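Local coordinates for protein putative NADH-depentdent flavin oxidoreductase (Cupriavidus metallidurans, PDB 5OCS) that probably uses NADPH and an FMN cofactor to reduce activated alkenes, as an ene-reductase of the Old Yellow Enzyme family, at residues Val60-Arg65 with Gly72-Ala77; Ser109-Trp114 with Gln124-Gln129; Asp198-Ser203 with Pro211-Asp216; Ala217-Phe222 with Arg226-Arg231. All coordinates share one frame; numbering follows the deposited sequence.

Interaction 1 of 4, residues Val60-Arg65 with Gly72-Ala77; sequences VSPEGR and GLYNDA
P62 O takes two N-H groups of R65, and both residues carrying this grip touch Y74. R65 NE gives P62 O the shorter bond, 2.9 Å and nearly straight at 171°. It lies in the carbonyl plane, on a lone pair, and in the plane of the guanidinium. R65 N reaches P62 O at 3.2 Å. The side chain bends at chi3 (-72°), which turns NE back to its own turn of chain. The NE bond fixes the rotation of the guanidinium. Y74 OH sits over one of its faces, 3.6 Å from R65 NH1, with the two planes steeply inclined. R65 CD lies at the edge of the Y74 ring. P62 covers a face of that ring: its CD is 3.7 Å from the ring centroid and 9° off the normal, a CH-pi contact. P62 N lies over the same ring, 3.6 Å from Y74 CD2, and S61 C comes within 3.4 Å of that atom. V60 O meets Y74 CB at 3.5 Å. Beyond Y74, N75 is the N-cap of helix 76-92 and its OD1 accepts from N78 N. The contact shapes the beta-alpha loop after TIM-barrel strand 52-59, which carries A57, an FMN-binding residue.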
loop_
_atom_site.group_PDB
_atom_site.type_symbol
_atom_site.label_atom_id
_atom_site.label_comp_id
_atom_site.label_asym_id
_atom_site.label_seq_id
_atom_site.Cartn_x
_atom_site.Cartn_y
_atom_site.Cartn_z
ATOM N N VAL D 60 -4.616 -17.141 19.721
ATOM C CA VAL D 60 -5.071 -18.514 19.708
ATOM C C VAL D 60 -6.437 -18.723 20.404
ATOM O O VAL D 60 -7.019 -19.798 20.277
ATOM C CB VAL D 60 -3.973 -19.495 20.246
ATOM C CG1 VAL D 60 -2.682 -19.343 19.432
ATOM C CG2 VAL D 60 -3.700 -19.271 21.745
ATOM N N SER D 61 -6.937 -17.712 21.095
ATOM C CA SER D 61 -8.233 -17.778 21.777
ATOM C C SER D 61 -8.617 -16.365 22.035
ATOM O O SER D 61 -7.762 -15.484 22.064
ATOM C CB SER D 61 -8.103 -18.554 23.105
ATOM O OG SER D 61 -7.209 -17.928 24.016
ATOM N N PRO D 62 -9.895 -16.124 22.275
ATOM C CA PRO D 62 -10.284 -14.742 22.570
ATOM C C PRO D 62 -9.578 -14.182 23.798
ATOM O O PRO D 62 -9.183 -13.035 23.791
ATOM C CB PRO D 62 -11.786 -14.853 22.897
ATOM C CG PRO D 62 -12.210 -16.222 22.548
ATOM C CD PRO D 62 -11.033 -17.056 22.167
ATOM N N GLU D 63 -9.463 -14.991 24.852
ATOM C CA GLU D 63 -8.798 -14.578 26.113
ATOM C C GLU D 63 -7.312 -14.291 25.960
ATOM O O GLU D 63 -6.721 -13.619 26.797
ATOM C CB GLU D 63 -9.051 -15.592 27.285
ATOM C CG GLU D 63 -8.385 -16.967 27.239
ATOM C CD GLU D 63 -9.178 -18.027 26.484
ATOM O OE1 GLU D 63 -10.049 -17.671 25.666
ATOM O OE2 GLU D 63 -8.926 -19.217 26.689
ATOM N N GLY D 64 -6.704 -14.822 24.900
ATOM C CA GLY D 64 -5.332 -14.615 24.608
ATOM C C GLY D 64 -5.033 -13.394 23.767
ATOM O O GLY D 64 -3.861 -13.094 23.528
ATOM N N ARG D 65 -6.057 -12.650 23.366
ATOM C CA ARG D 65 -5.851 -11.399 22.627
ATOM C C ARG D 65 -5.201 -10.366 23.514
ATOM O O ARG D 65 -5.532 -10.277 24.706
ATOM C CB ARG D 65 -7.199 -10.847 22.189
ATOM C CG ARG D 65 -7.842 -11.643 21.087
ATOM C CD ARG D 65 -9.177 -11.048 20.688
ATOM N NE ARG D 65 -10.156 -11.293 21.738
ATOM C CZ ARG D 65 -11.410 -10.837 21.726
ATOM N NH1 ARG D 65 -11.843 -10.102 20.725
ATOM N NH2 ARG D 65 -12.238 -11.105 22.750
ATOM N N GLY D 72 -7.342 -12.684 15.285
ATOM C CA GLY D 72 -7.475 -13.995 15.871
ATOM C C GLY D 72 -7.556 -15.086 14.823
ATOM O O GLY D 72 -7.852 -14.829 13.652
ATOM N N LEU D 73 -7.280 -16.305 15.245
ATOM C CA LEU D 73 -7.517 -17.478 14.418
ATOM C C LEU D 73 -8.075 -18.617 15.250
ATOM O O LEU D 73 -7.458 -19.703 15.366
ATOM C CB LEU D 73 -6.224 -17.862 13.714
ATOM C CG LEU D 73 -6.374 -18.826 12.553
ATOM C CD1 LEU D 73 -7.440 -18.361 11.555
ATOM C CD2 LEU D 73 -5.024 -19.040 11.886
ATOM N N TYR D 74 -9.216 -18.337 15.859
ATOM C CA TYR D 74 -9.755 -19.203 16.896
ATOM C C TYR D 74 -11.162 -19.701 16.608
ATOM O O TYR D 74 -11.782 -20.377 17.449
ATOM C CB TYR D 74 -9.597 -18.555 18.295
ATOM C CG TYR D 74 -10.140 -17.132 18.466
ATOM C CD1 TYR D 74 -11.506 -16.852 18.403
ATOM C CD2 TYR D 74 -9.289 -16.067 18.719
ATOM C CE1 TYR D 74 -11.997 -15.551 18.586
ATOM C CE2 TYR D 74 -9.760 -14.763 18.928
ATOM C CZ TYR D 74 -11.116 -14.503 18.863
ATOM O OH TYR D 74 -11.566 -13.216 19.042
ATOM N N ASN D 75 -11.649 -19.430 15.393
ATOM C CA ASN D 75 -12.940 -19.950 14.960
ATOM C C ASN D 75 -13.023 -19.906 13.447
ATOM O O ASN D 75 -12.166 -19.301 12.793
ATOM C CB ASN D 75 -14.099 -19.218 15.633
ATOM C CG ASN D 75 -14.216 -17.780 15.244
ATOM O OD1 ASN D 75 -13.954 -17.403 14.118
ATOM N ND2 ASN D 75 -14.646 -16.950 16.188
ATOM N N ASP D 76 -14.049 -20.513 12.886
ATOM C CA ASP D 76 -14.207 -20.550 11.436
ATOM C C ASP D 76 -14.297 -19.155 10.793
ATOM O O ASP D 76 -13.786 -18.946 9.687
ATOM C CB ASP D 76 -15.490 -21.335 11.071
ATOM C CG ASP D 76 -15.357 -22.822 11.286
ATOM O OD1 ASP D 76 -14.300 -23.337 11.681
ATOM O OD2 ASP D 76 -16.360 -23.511 11.079
ATOM N N ALA D 77 -14.965 -18.206 11.448
ATOM C CA ALA D 77 -15.138 -16.874 10.875
ATOM C C ALA D 77 -13.777 -16.215 10.772
ATOM O O ALA D 77 -13.447 -15.603 9.766
ATOM C CB ALA D 77 -16.059 -16.039 11.721
#

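Interaction 2 of 4, residues Ser109-Trp114 with Gln124-Gln129; sequences SSEAPW and QPRGWQ
S109 OG stands anti to the backbone N (chi1 -173°), which carries it to W128 N. W128 in turn has CG between its backbone N and carbonyl carbon (chi1 66°), folding the indole back over S109. The bond from W128 N to S109 OG is 2.9 Å long, with an angle of 158°. S109 OG also bonds to I120 O, so this buried hydroxyl has two partners. The indole lies flat on the residue: S109 CB is over the centre of the ring system, and S109 CA makes a CH-pi contact 3.6 Å from the centroid of the six-membered ring. W128 NE1 is held by E63 O. Further out, R126 meets E111 end-on with two nitrogens. R126 NH1 reaches E111 OE1 at 2.9 Å, and R126 NH2 reaches E111 OE2 at 2.8 Å. Both oxygens are met on the syn side and lie near the guanidinium plane. The carboxylate is only slightly turned from that plane. R126 is third in a type II beta turn, Q124 to G127. P113 packs on F368 of the second subunit. The bidentate salt bridge and the indole packing join two parts of the long loop after strand 96-102 of the TIM barrel.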
loop_
_atom_site.group_PDB
_atom_site.type_symbol
_atom_site.label_atom_id
_atom_site.label_comp_id
_atom_site.label_asym_id
_atom_site.label_seq_id
_atom_site.Cartn_x
_atom_site.Cartn_y
_atom_site.Cartn_z
ATOM N N SER D 109 -6.483 -8.331 27.495
ATOM C CA SER D 109 -7.592 -7.504 27.926
ATOM C C SER D 109 -7.122 -6.071 28.132
ATOM O O SER D 109 -7.386 -5.452 29.185
ATOM C CB SER D 109 -8.225 -8.097 29.207
ATOM O OG SER D 109 -9.394 -7.393 29.545
ATOM N N SER D 110 -6.363 -5.555 27.153
ATOM C CA SER D 110 -5.829 -4.193 27.200
ATOM C C SER D 110 -6.349 -3.349 26.018
ATOM O O SER D 110 -6.914 -3.858 25.051
ATOM C CB SER D 110 -4.321 -4.215 27.160
ATOM O OG SER D 110 -3.816 -4.889 28.298
ATOM N N GLU D 111 -6.165 -2.044 26.136
ATOM C CA GLU D 111 -6.601 -1.093 25.107
ATOM C C GLU D 111 -5.538 -1.025 24.030
ATOM O O GLU D 111 -4.363 -1.314 24.285
ATOM C CB GLU D 111 -6.796 0.312 25.710
ATOM C CG GLU D 111 -7.904 0.418 26.743
ATOM C CD GLU D 111 -9.326 0.376 26.161
ATOM O OE1 GLU D 111 -9.553 0.015 24.984
ATOM O OE2 GLU D 111 -10.278 0.639 26.906
ATOM N N ALA D 112 -5.957 -0.651 22.829
ATOM C CA ALA D 112 -5.053 -0.351 21.728
ATOM C C ALA D 112 -4.219 0.910 22.019
ATOM O O ALA D 112 -4.562 1.692 22.930
ATOM C CB ALA D 112 -5.860 -0.213 20.436
ATOM N N PRO D 113 -3.079 1.098 21.309
ATOM C CA PRO D 113 -2.162 2.225 21.663
ATOM C C PRO D 113 -2.845 3.587 21.644
ATOM O O PRO D 113 -2.663 4.387 22.556
ATOM C CB PRO D 113 -1.081 2.143 20.578
ATOM C CG PRO D 113 -1.052 0.684 20.186
ATOM C CD PRO D 113 -2.483 0.210 20.291
ATOM N N TRP D 114 -3.639 3.848 20.610
ATOM C CA TRP D 114 -4.358 5.132 20.499
ATOM C C TRP D 114 -5.416 5.332 21.586
ATOM O O TRP D 114 -5.850 6.469 21.803
ATOM C CB TRP D 114 -4.985 5.357 19.115
ATOM C CG TRP D 114 -5.684 4.156 18.535
ATOM C CD1 TRP D 114 -6.991 3.771 18.706
ATOM C CD2 TRP D 114 -5.089 3.176 17.686
ATOM N NE1 TRP D 114 -7.223 2.602 18.040
ATOM C CE2 TRP D 114 -6.074 2.215 17.402
ATOM C CE3 TRP D 114 -3.792 2.988 17.176
ATOM C CZ2 TRP D 114 -5.818 1.107 16.581
ATOM C CZ3 TRP D 114 -3.540 1.908 16.386
ATOM C CH2 TRP D 114 -4.553 0.982 16.071
ATOM N N GLN D 124 -15.441 -4.563 33.290
ATOM C CA GLN D 124 -15.724 -3.426 32.411
ATOM C C GLN D 124 -16.176 -3.918 31.030
ATOM O O GLN D 124 -15.954 -5.100 30.702
ATOM C CB GLN D 124 -14.477 -2.562 32.246
ATOM C CG GLN D 124 -14.112 -1.761 33.474
ATOM C CD GLN D 124 -12.848 -0.931 33.283
ATOM O OE1 GLN D 124 -11.868 -1.378 32.678
ATOM N NE2 GLN D 124 -12.857 0.288 33.826
ATOM N N PRO D 125 -16.796 -3.016 30.207
ATOM C CA PRO D 125 -17.181 -3.398 28.848
ATOM C C PRO D 125 -15.939 -3.767 28.043
ATOM O O PRO D 125 -14.911 -3.082 28.147
ATOM C CB PRO D 125 -17.857 -2.130 28.272
ATOM C CG PRO D 125 -18.232 -1.318 29.463
ATOM C CD PRO D 125 -17.170 -1.619 30.488
ATOM N N ARG D 126 -16.036 -4.873 27.316
ATOM C CA ARG D 126 -14.946 -5.416 26.478
ATOM C C ARG D 126 -13.840 -6.148 27.228
ATOM O O ARG D 126 -13.049 -6.797 26.583
ATOM C CB ARG D 126 -14.329 -4.334 25.547
ATOM C CG ARG D 126 -15.348 -3.640 24.623
ATOM C CD ARG D 126 -14.752 -2.438 23.876
ATOM N NE ARG D 126 -14.296 -1.485 24.873
ATOM C CZ ARG D 126 -13.041 -1.076 25.083
ATOM N NH1 ARG D 126 -12.031 -1.426 24.298
ATOM N NH2 ARG D 126 -12.807 -0.269 26.102
ATOM N N GLY D 127 -13.806 -6.079 28.566
ATOM C CA GLY D 127 -12.729 -6.653 29.364
ATOM C C GLY D 127 -12.933 -8.127 29.632
ATOM O O GLY D 127 -14.026 -8.658 29.451
ATOM N N TRP D 128 -11.868 -8.797 30.052
ATOM C CA TRP D 128 -11.950 -10.219 30.418
ATOM C C TRP D 128 -10.894 -10.675 31.373
ATOM O O TRP D 128 -9.852 -10.039 31.517
ATOM C CB TRP D 128 -11.947 -11.115 29.187
ATOM C CG TRP D 128 -10.663 -11.123 28.361
ATOM C CD1 TRP D 128 -9.576 -11.901 28.558
ATOM C CD2 TRP D 128 -10.369 -10.306 27.221
ATOM N NE1 TRP D 128 -8.623 -11.648 27.605
ATOM C CE2 TRP D 128 -9.092 -10.675 26.765
ATOM C CE3 TRP D 128 -11.087 -9.338 26.504
ATOM C CZ2 TRP D 128 -8.524 -10.101 25.634
ATOM C CZ3 TRP D 128 -10.493 -8.749 25.400
ATOM C CH2 TRP D 128 -9.242 -9.152 24.964
ATOM N N GLN D 129 -11.174 -11.786 32.059
ATOM C CA GLN D 129 -10.188 -12.379 32.964
ATOM C C GLN D 129 -8.980 -12.933 32.182
ATOM O O GLN D 129 -9.160 -13.683 31.207
ATOM C CB GLN D 129 -10.799 -13.502 33.803
ATOM C CG GLN D 129 -9.809 -14.033 34.858
ATOM C CD GLN D 129 -9.444 -12.940 35.874
ATOM O OE1 GLN D 129 -10.312 -12.471 36.605
ATOM N NE2 GLN D 129 -8.163 -12.486 35.881
#

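Interaction 3 of 4, residues Asp198-Ser203 with Pro211-Asp216; sequences DEYGGS and PLEVFD
Y200 OH donates to E213 OE2 at 2.6 Å, the one hydrogen bond between the two segments, using the syn lone pair of that oxygen. E213 OE1 is also near, 3.1 Å from Y200 OH. The two side chains come from opposite directions. The carboxylate meets the edge of the Y200 ring, with the two planes 80° apart. E213 is extended beyond CG (chi2 172°), which lets it span the gap from the helix; the nearest CA atoms, of Y200 and P211, are 9.6 Å apart. A salt bridge adds to this: E213 OE1 pairs with R157 of helix 150-169, so each carboxylate oxygen has a partner. The positive neighbour probably favours the charged form of E213. The contact ties the loop ahead of helix 204-221 to the body of that helix, on the outer layer of the TIM barrel. Turn bonds shape the loop. D198 to G201 is a type I beta turn, closed by G201 N to D198 O at 3.3 Å. D198 OD1 accepts from Y200 N at 3.1 Å, which makes an Asx turn; the N-H comes from above the carboxylate plane. F188 and M153 give Y200 apolar cover.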
loop_
_atom_site.group_PDB
_atom_site.type_symbol
_atom_site.label_atom_id
_atom_site.label_comp_id
_atom_site.label_asym_id
_atom_site.label_seq_id
_atom_site.Cartn_x
_atom_site.Cartn_y
_atom_site.Cartn_z
ATOM N N ASP D 198 5.568 -25.801 40.893
ATOM C CA ASP D 198 5.472 -27.120 40.280
ATOM C C ASP D 198 6.566 -27.238 39.220
ATOM O O ASP D 198 7.477 -26.402 39.218
ATOM C CB ASP D 198 4.044 -27.361 39.765
ATOM C CG ASP D 198 3.661 -26.444 38.584
ATOM O OD1 ASP D 198 4.460 -25.560 38.170
ATOM O OD2 ASP D 198 2.519 -26.574 38.127
ATOM N N GLU D 199 6.459 -28.220 38.302
ATOM C CA GLU D 199 7.496 -28.514 37.306
ATOM C C GLU D 199 7.625 -27.428 36.215
ATOM O O GLU D 199 8.459 -27.548 35.320
ATOM C CB GLU D 199 7.284 -29.923 36.665
ATOM C CG GLU D 199 6.038 -30.184 35.806
ATOM C CD GLU D 199 4.739 -30.478 36.572
ATOM O OE1 GLU D 199 4.626 -30.151 37.795
ATOM O OE2 GLU D 199 3.790 -31.035 35.951
ATOM N N TYR D 200 6.769 -26.404 36.300
ATOM C CA TYR D 200 6.751 -25.292 35.336
ATOM C C TYR D 200 7.337 -23.986 35.856
ATOM O O TYR D 200 7.380 -23.032 35.104
ATOM C CB TYR D 200 5.342 -25.074 34.797
ATOM C CG TYR D 200 4.899 -26.216 33.932
ATOM C CD1 TYR D 200 5.399 -26.372 32.635
ATOM C CD2 TYR D 200 4.010 -27.172 34.416
ATOM C CE1 TYR D 200 5.015 -27.478 31.857
ATOM C CE2 TYR D 200 3.600 -28.241 33.644
ATOM C CZ TYR D 200 4.117 -28.396 32.373
ATOM O OH TYR D 200 3.694 -29.482 31.620
ATOM N N GLY D 201 7.795 -23.942 37.109
ATOM C CA GLY D 201 8.535 -22.774 37.625
ATOM C C GLY D 201 9.777 -23.164 38.385
ATOM O O GLY D 201 10.026 -24.361 38.623
ATOM N N GLY D 202 10.570 -22.161 38.755
ATOM C CA GLY D 202 11.817 -22.399 39.456
ATOM C C GLY D 202 12.991 -22.412 38.533
ATOM O O GLY D 202 13.422 -21.365 38.052
ATOM N N SER D 203 13.551 -23.600 38.311
ATOM C CA SER D 203 14.743 -23.769 37.514
ATOM C C SER D 203 14.511 -23.334 36.064
ATOM O O SER D 203 13.375 -23.268 35.611
ATOM C CB SER D 203 15.162 -25.248 37.486
ATOM O OG SER D 203 14.156 -26.048 36.836
ATOM N N PRO D 211 6.733 -23.260 27.417
ATOM C CA PRO D 211 7.024 -22.739 26.073
ATOM C C PRO D 211 7.498 -23.824 25.065
ATOM O O PRO D 211 7.068 -23.835 23.896
ATOM C CB PRO D 211 8.145 -21.722 26.324
ATOM C CG PRO D 211 7.771 -21.185 27.676
ATOM C CD PRO D 211 7.260 -22.353 28.458
ATOM N N LEU D 212 8.360 -24.739 25.531
ATOM C CA LEU D 212 8.805 -25.833 24.670
ATOM C C LEU D 212 7.702 -26.851 24.390
ATOM O O LEU D 212 7.677 -27.395 23.272
ATOM C CB LEU D 212 10.091 -26.475 25.205
ATOM C CG LEU D 212 11.291 -25.532 25.105
ATOM C CD1 LEU D 212 12.478 -26.098 25.867
ATOM C CD2 LEU D 212 11.691 -25.221 23.689
ATOM N N GLU D 213 6.795 -27.099 25.336
ATOM C CA GLU D 213 5.594 -27.949 25.066
ATOM C C GLU D 213 4.743 -27.347 23.952
ATOM O O GLU D 213 4.254 -28.046 23.054
ATOM C CB GLU D 213 4.720 -28.153 26.288
ATOM C CG GLU D 213 5.375 -29.088 27.311
ATOM C CD GLU D 213 4.636 -29.163 28.598
ATOM O OE1 GLU D 213 3.619 -28.447 28.745
ATOM O OE2 GLU D 213 5.068 -29.957 29.475
ATOM N N VAL D 214 4.567 -26.032 24.023
ATOM C CA VAL D 214 3.728 -25.343 23.032
ATOM C C VAL D 214 4.400 -25.430 21.687
ATOM O O VAL D 214 3.735 -25.817 20.681
ATOM C CB VAL D 214 3.459 -23.875 23.423
ATOM C CG1 VAL D 214 2.688 -23.129 22.326
ATOM C CG2 VAL D 214 2.655 -23.861 24.695
ATOM N N PHE D 215 5.694 -25.083 21.638
ATOM C CA PHE D 215 6.448 -25.175 20.397
ATOM C C PHE D 215 6.335 -26.593 19.825
ATOM O O PHE D 215 6.070 -26.768 18.623
ATOM C CB PHE D 215 7.924 -24.844 20.564
ATOM C CG PHE D 215 8.719 -25.161 19.361
ATOM C CD1 PHE D 215 8.810 -24.250 18.321
ATOM C CD2 PHE D 215 9.311 -26.402 19.224
ATOM C CE1 PHE D 215 9.470 -24.575 17.171
ATOM C CE2 PHE D 215 9.978 -26.732 18.072
ATOM C CZ PHE D 215 10.066 -25.809 17.043
ATOM N N ASP D 216 6.568 -27.602 20.668
ATOM C CA ASP D 216 6.470 -29.009 20.199
ATOM C C ASP D 216 5.122 -29.352 19.655
ATOM O O ASP D 216 5.028 -30.007 18.622
ATOM C CB ASP D 216 6.811 -30.006 21.339
ATOM C CG ASP D 216 8.299 -30.024 21.667
ATOM O OD1 ASP D 216 9.114 -29.571 20.830
ATOM O OD2 ASP D 216 8.649 -30.524 22.770
#

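Interaction 4 of 4, residues Ala217-Phe222 with Arg226-Arg231; sequences AVREAF and RPVWMR
R226 O accepts from the guanidinium of R219, in the alpha-beta connection of the TIM barrel, where helix 204-221 leads by a short loop into strand 228-233. R219 NH1 makes the stronger bond, 2.7 Å and 151°. R219 NH2 adds a weak one. The side chain of R219 bends at chi2 (60°) and chi3 (-71°), which brings the guanidinium round to the strand entrance. R219 NH2 also donates to F222 O at 3.0 Å, from above that carbonyl plane. R226 O, F222 O and a water all lie at the edge of the guanidinium, near its plane, and together they fix its rotation. One of its faces rests on V228: CG2 is above the centre, 3.6 Å from R219 CZ.

V228 CG2 also meets F222 CD2 at 3.7 Å, and V228 CG1 meets V218 CG1 at 3.6 Å. CG1 of V228 thus faces V218, while CG2 faces R219 and F222. F222 CE2 touches R226 CB at 3.5 Å, and the two side chains cross at about a right angle. The R226 chain runs on extended, and its NH1 bonds to I172 O and A168 O.

Further out, strand 175-179 and helix 150-169 back the helix: V218 packs on I175, V177 and F160, and F222 on I175 and A168. Strand 228-233 carries R231, an FMN-binding residue, whose NH1 forms a salt bridge with E176. FMN is not bound to this chain in the model; R231 NH2 bonds to a citrate, probably from the crystallisation liquor. The water accepts from both R219 NH1, at 2.9 Å, and V228 N.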
loop_
_atom_site.group_PDB
_atom_site.type_symbol
_atom_site.label_atom_id
_atom_site.label_comp_id
_atom_site.label_asym_id
_atom_site.label_seq_id
_atom_site.Cartn_x
_atom_site.Cartn_y
_atom_site.Cartn_z
ATOM N N ALA D 217 4.072 -28.895 20.317
ATOM C CA ALA D 217 2.739 -29.180 19.858
ATOM C C ALA D 217 2.425 -28.544 18.514
ATOM O O ALA D 217 1.791 -29.180 17.657
ATOM C CB ALA D 217 1.725 -28.769 20.893
ATOM N N VAL D 218 2.884 -27.305 18.328
ATOM C CA VAL D 218 2.750 -26.609 17.051
ATOM C C VAL D 218 3.542 -27.299 15.951
ATOM O O VAL D 218 3.045 -27.487 14.825
ATOM C CB VAL D 218 3.175 -25.134 17.183
ATOM C CG1 VAL D 218 3.348 -24.491 15.802
ATOM C CG2 VAL D 218 2.133 -24.371 18.020
ATOM N N ARG D 219 4.759 -27.697 16.256
ATOM C CA ARG D 219 5.620 -28.330 15.271
ATOM C C ARG D 219 5.025 -29.687 14.843
ATOM O O ARG D 219 5.141 -30.082 13.685
ATOM C CB ARG D 219 7.017 -28.506 15.857
ATOM C CG ARG D 219 8.077 -29.227 15.035
ATOM C CD ARG D 219 8.399 -28.565 13.703
ATOM N NE ARG D 219 7.313 -28.712 12.750
ATOM C CZ ARG D 219 7.301 -28.198 11.521
ATOM N NH1 ARG D 219 8.323 -27.493 11.061
ATOM N NH2 ARG D 219 6.213 -28.368 10.772
ATOM N N GLU D 220 4.440 -30.397 15.793
ATOM C CA GLU D 220 3.792 -31.670 15.487
ATOM C C GLU D 220 2.566 -31.472 14.599
ATOM O O GLU D 220 2.342 -32.261 13.663
ATOM C CB GLU D 220 3.399 -32.390 16.763
ATOM C CG GLU D 220 3.031 -33.861 16.540
ATOM C CD GLU D 220 1.655 -34.084 15.983
ATOM O OE1 GLU D 220 0.746 -33.258 16.256
ATOM O OE2 GLU D 220 1.479 -35.109 15.265
ATOM N N ALA D 221 1.778 -30.436 14.877
ATOM C CA ALA D 221 0.533 -30.229 14.171
ATOM C C ALA D 221 0.708 -29.634 12.764
ATOM O O ALA D 221 -0.120 -29.888 11.890
ATOM C CB ALA D 221 -0.399 -29.378 14.983
ATOM N N PHE D 222 1.719 -28.794 12.572
ATOM C CA PHE D 222 1.905 -28.042 11.315
ATOM C C PHE D 222 2.657 -28.931 10.321
ATOM O O PHE D 222 3.554 -29.688 10.726
ATOM C CB PHE D 222 2.712 -26.763 11.576
ATOM C CG PHE D 222 2.511 -25.648 10.564
ATOM C CD1 PHE D 222 1.264 -25.058 10.387
ATOM C CD2 PHE D 222 3.609 -25.105 9.878
ATOM C CE1 PHE D 222 1.081 -24.012 9.491
ATOM C CE2 PHE D 222 3.453 -24.074 8.988
ATOM C CZ PHE D 222 2.181 -23.529 8.795
ATOM N N ARG D 226 6.919 -27.391 6.322
ATOM C CA ARG D 226 6.860 -25.956 6.487
ATOM C C ARG D 226 7.529 -25.589 7.808
ATOM O O ARG D 226 7.386 -26.321 8.767
ATOM C CB ARG D 226 5.414 -25.482 6.500
ATOM C CG ARG D 226 4.588 -26.003 5.320
ATOM C CD ARG D 226 3.188 -25.416 5.336
ATOM N NE ARG D 226 2.265 -26.149 4.441
ATOM C CZ ARG D 226 0.988 -25.853 4.255
ATOM N NH1 ARG D 226 0.415 -24.828 4.862
ATOM N NH2 ARG D 226 0.244 -26.619 3.464
ATOM N N PRO D 227 8.229 -24.464 7.848
ATOM C CA PRO D 227 9.023 -24.086 9.034
ATOM C C PRO D 227 8.169 -23.584 10.195
ATOM O O PRO D 227 7.161 -22.933 9.997
ATOM C CB PRO D 227 9.924 -22.942 8.508
ATOM C CG PRO D 227 9.109 -22.326 7.396
ATOM C CD PRO D 227 8.471 -23.538 6.730
ATOM N N VAL D 228 8.614 -23.899 11.397
ATOM C CA VAL D 228 8.041 -23.384 12.606
ATOM C C VAL D 228 9.232 -22.933 13.444
ATOM O O VAL D 228 10.265 -23.637 13.534
ATOM C CB VAL D 228 7.239 -24.451 13.364
ATOM C CG1 VAL D 228 6.754 -23.936 14.735
ATOM C CG2 VAL D 228 6.111 -24.950 12.532
ATOM N N TRP D 229 9.089 -21.779 14.082
ATOM C CA TRP D 229 10.161 -21.218 14.898
ATOM C C TRP D 229 9.580 -20.431 16.066
ATOM O O TRP D 229 8.362 -20.397 16.243
ATOM C CB TRP D 229 11.122 -20.391 14.034
ATOM C CG TRP D 229 10.580 -19.103 13.496
ATOM C CD1 TRP D 229 10.652 -17.864 14.062
ATOM C CD2 TRP D 229 9.887 -18.922 12.258
ATOM N NE1 TRP D 229 10.046 -16.937 13.259
ATOM C CE2 TRP D 229 9.569 -17.567 12.146
ATOM C CE3 TRP D 229 9.477 -19.788 11.255
ATOM C CZ2 TRP D 229 8.881 -17.053 11.047
ATOM C CZ3 TRP D 229 8.820 -19.268 10.160
ATOM C CH2 TRP D 229 8.497 -17.941 10.077
ATOM N N MET D 230 10.448 -19.864 16.888
ATOM C CA MET D 230 10.002 -19.054 18.019
ATOM C C MET D 230 10.650 -17.698 18.017
ATOM O O MET D 230 11.832 -17.538 17.657
ATOM C CB MET D 230 10.313 -19.760 19.362
ATOM C CG MET D 230 9.647 -19.121 20.578
ATOM S SD MET D 230 9.941 -20.052 22.109
ATOM C CE MET D 230 8.918 -21.452 21.801
ATOM N N ARG D 231 9.888 -16.736 18.533
ATOM C CA ARG D 231 10.347 -15.390 18.793
ATOM C C ARG D 231 10.758 -15.327 20.245
ATOM O O ARG D 231 9.968 -15.700 21.094
ATOM C CB ARG D 231 9.188 -14.407 18.558
ATOM C CG ARG D 231 9.499 -12.943 18.818
ATOM C CD ARG D 231 10.518 -12.373 17.850
ATOM N NE ARG D 231 10.411 -10.906 17.797
ATOM C CZ ARG D 231 9.551 -10.203 17.059
ATOM N NH1 ARG D 231 8.759 -10.792 16.182
ATOM N NH2 ARG D 231 9.542 -8.882 17.175
HETATM O O HOH W 1 10.857 -26.133 11.582
#

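In the fold
The four contacts come in series along one eight-stranded TIM barrel. Interactions 1 and 2 follow strands 52-59 and 96-102. Their centres are 15 Å apart, and they touch where W128 packs against the 60-65 loop. Interactions 3 and 4 share helix 204-221, with centres 16 Å apart, and meet where F215 packs on V228 and M230. The two pairs do not touch: interaction 1 comes within about 7 Å of interactions 3 and 4 at the nearest atoms, and interaction 2 stays about 15 Å or more away. One pair orders loops, interaction 3 joins the helix to the loop before it, and interaction 4 packs its end on strand 228-233, which carries FMN-binding R231.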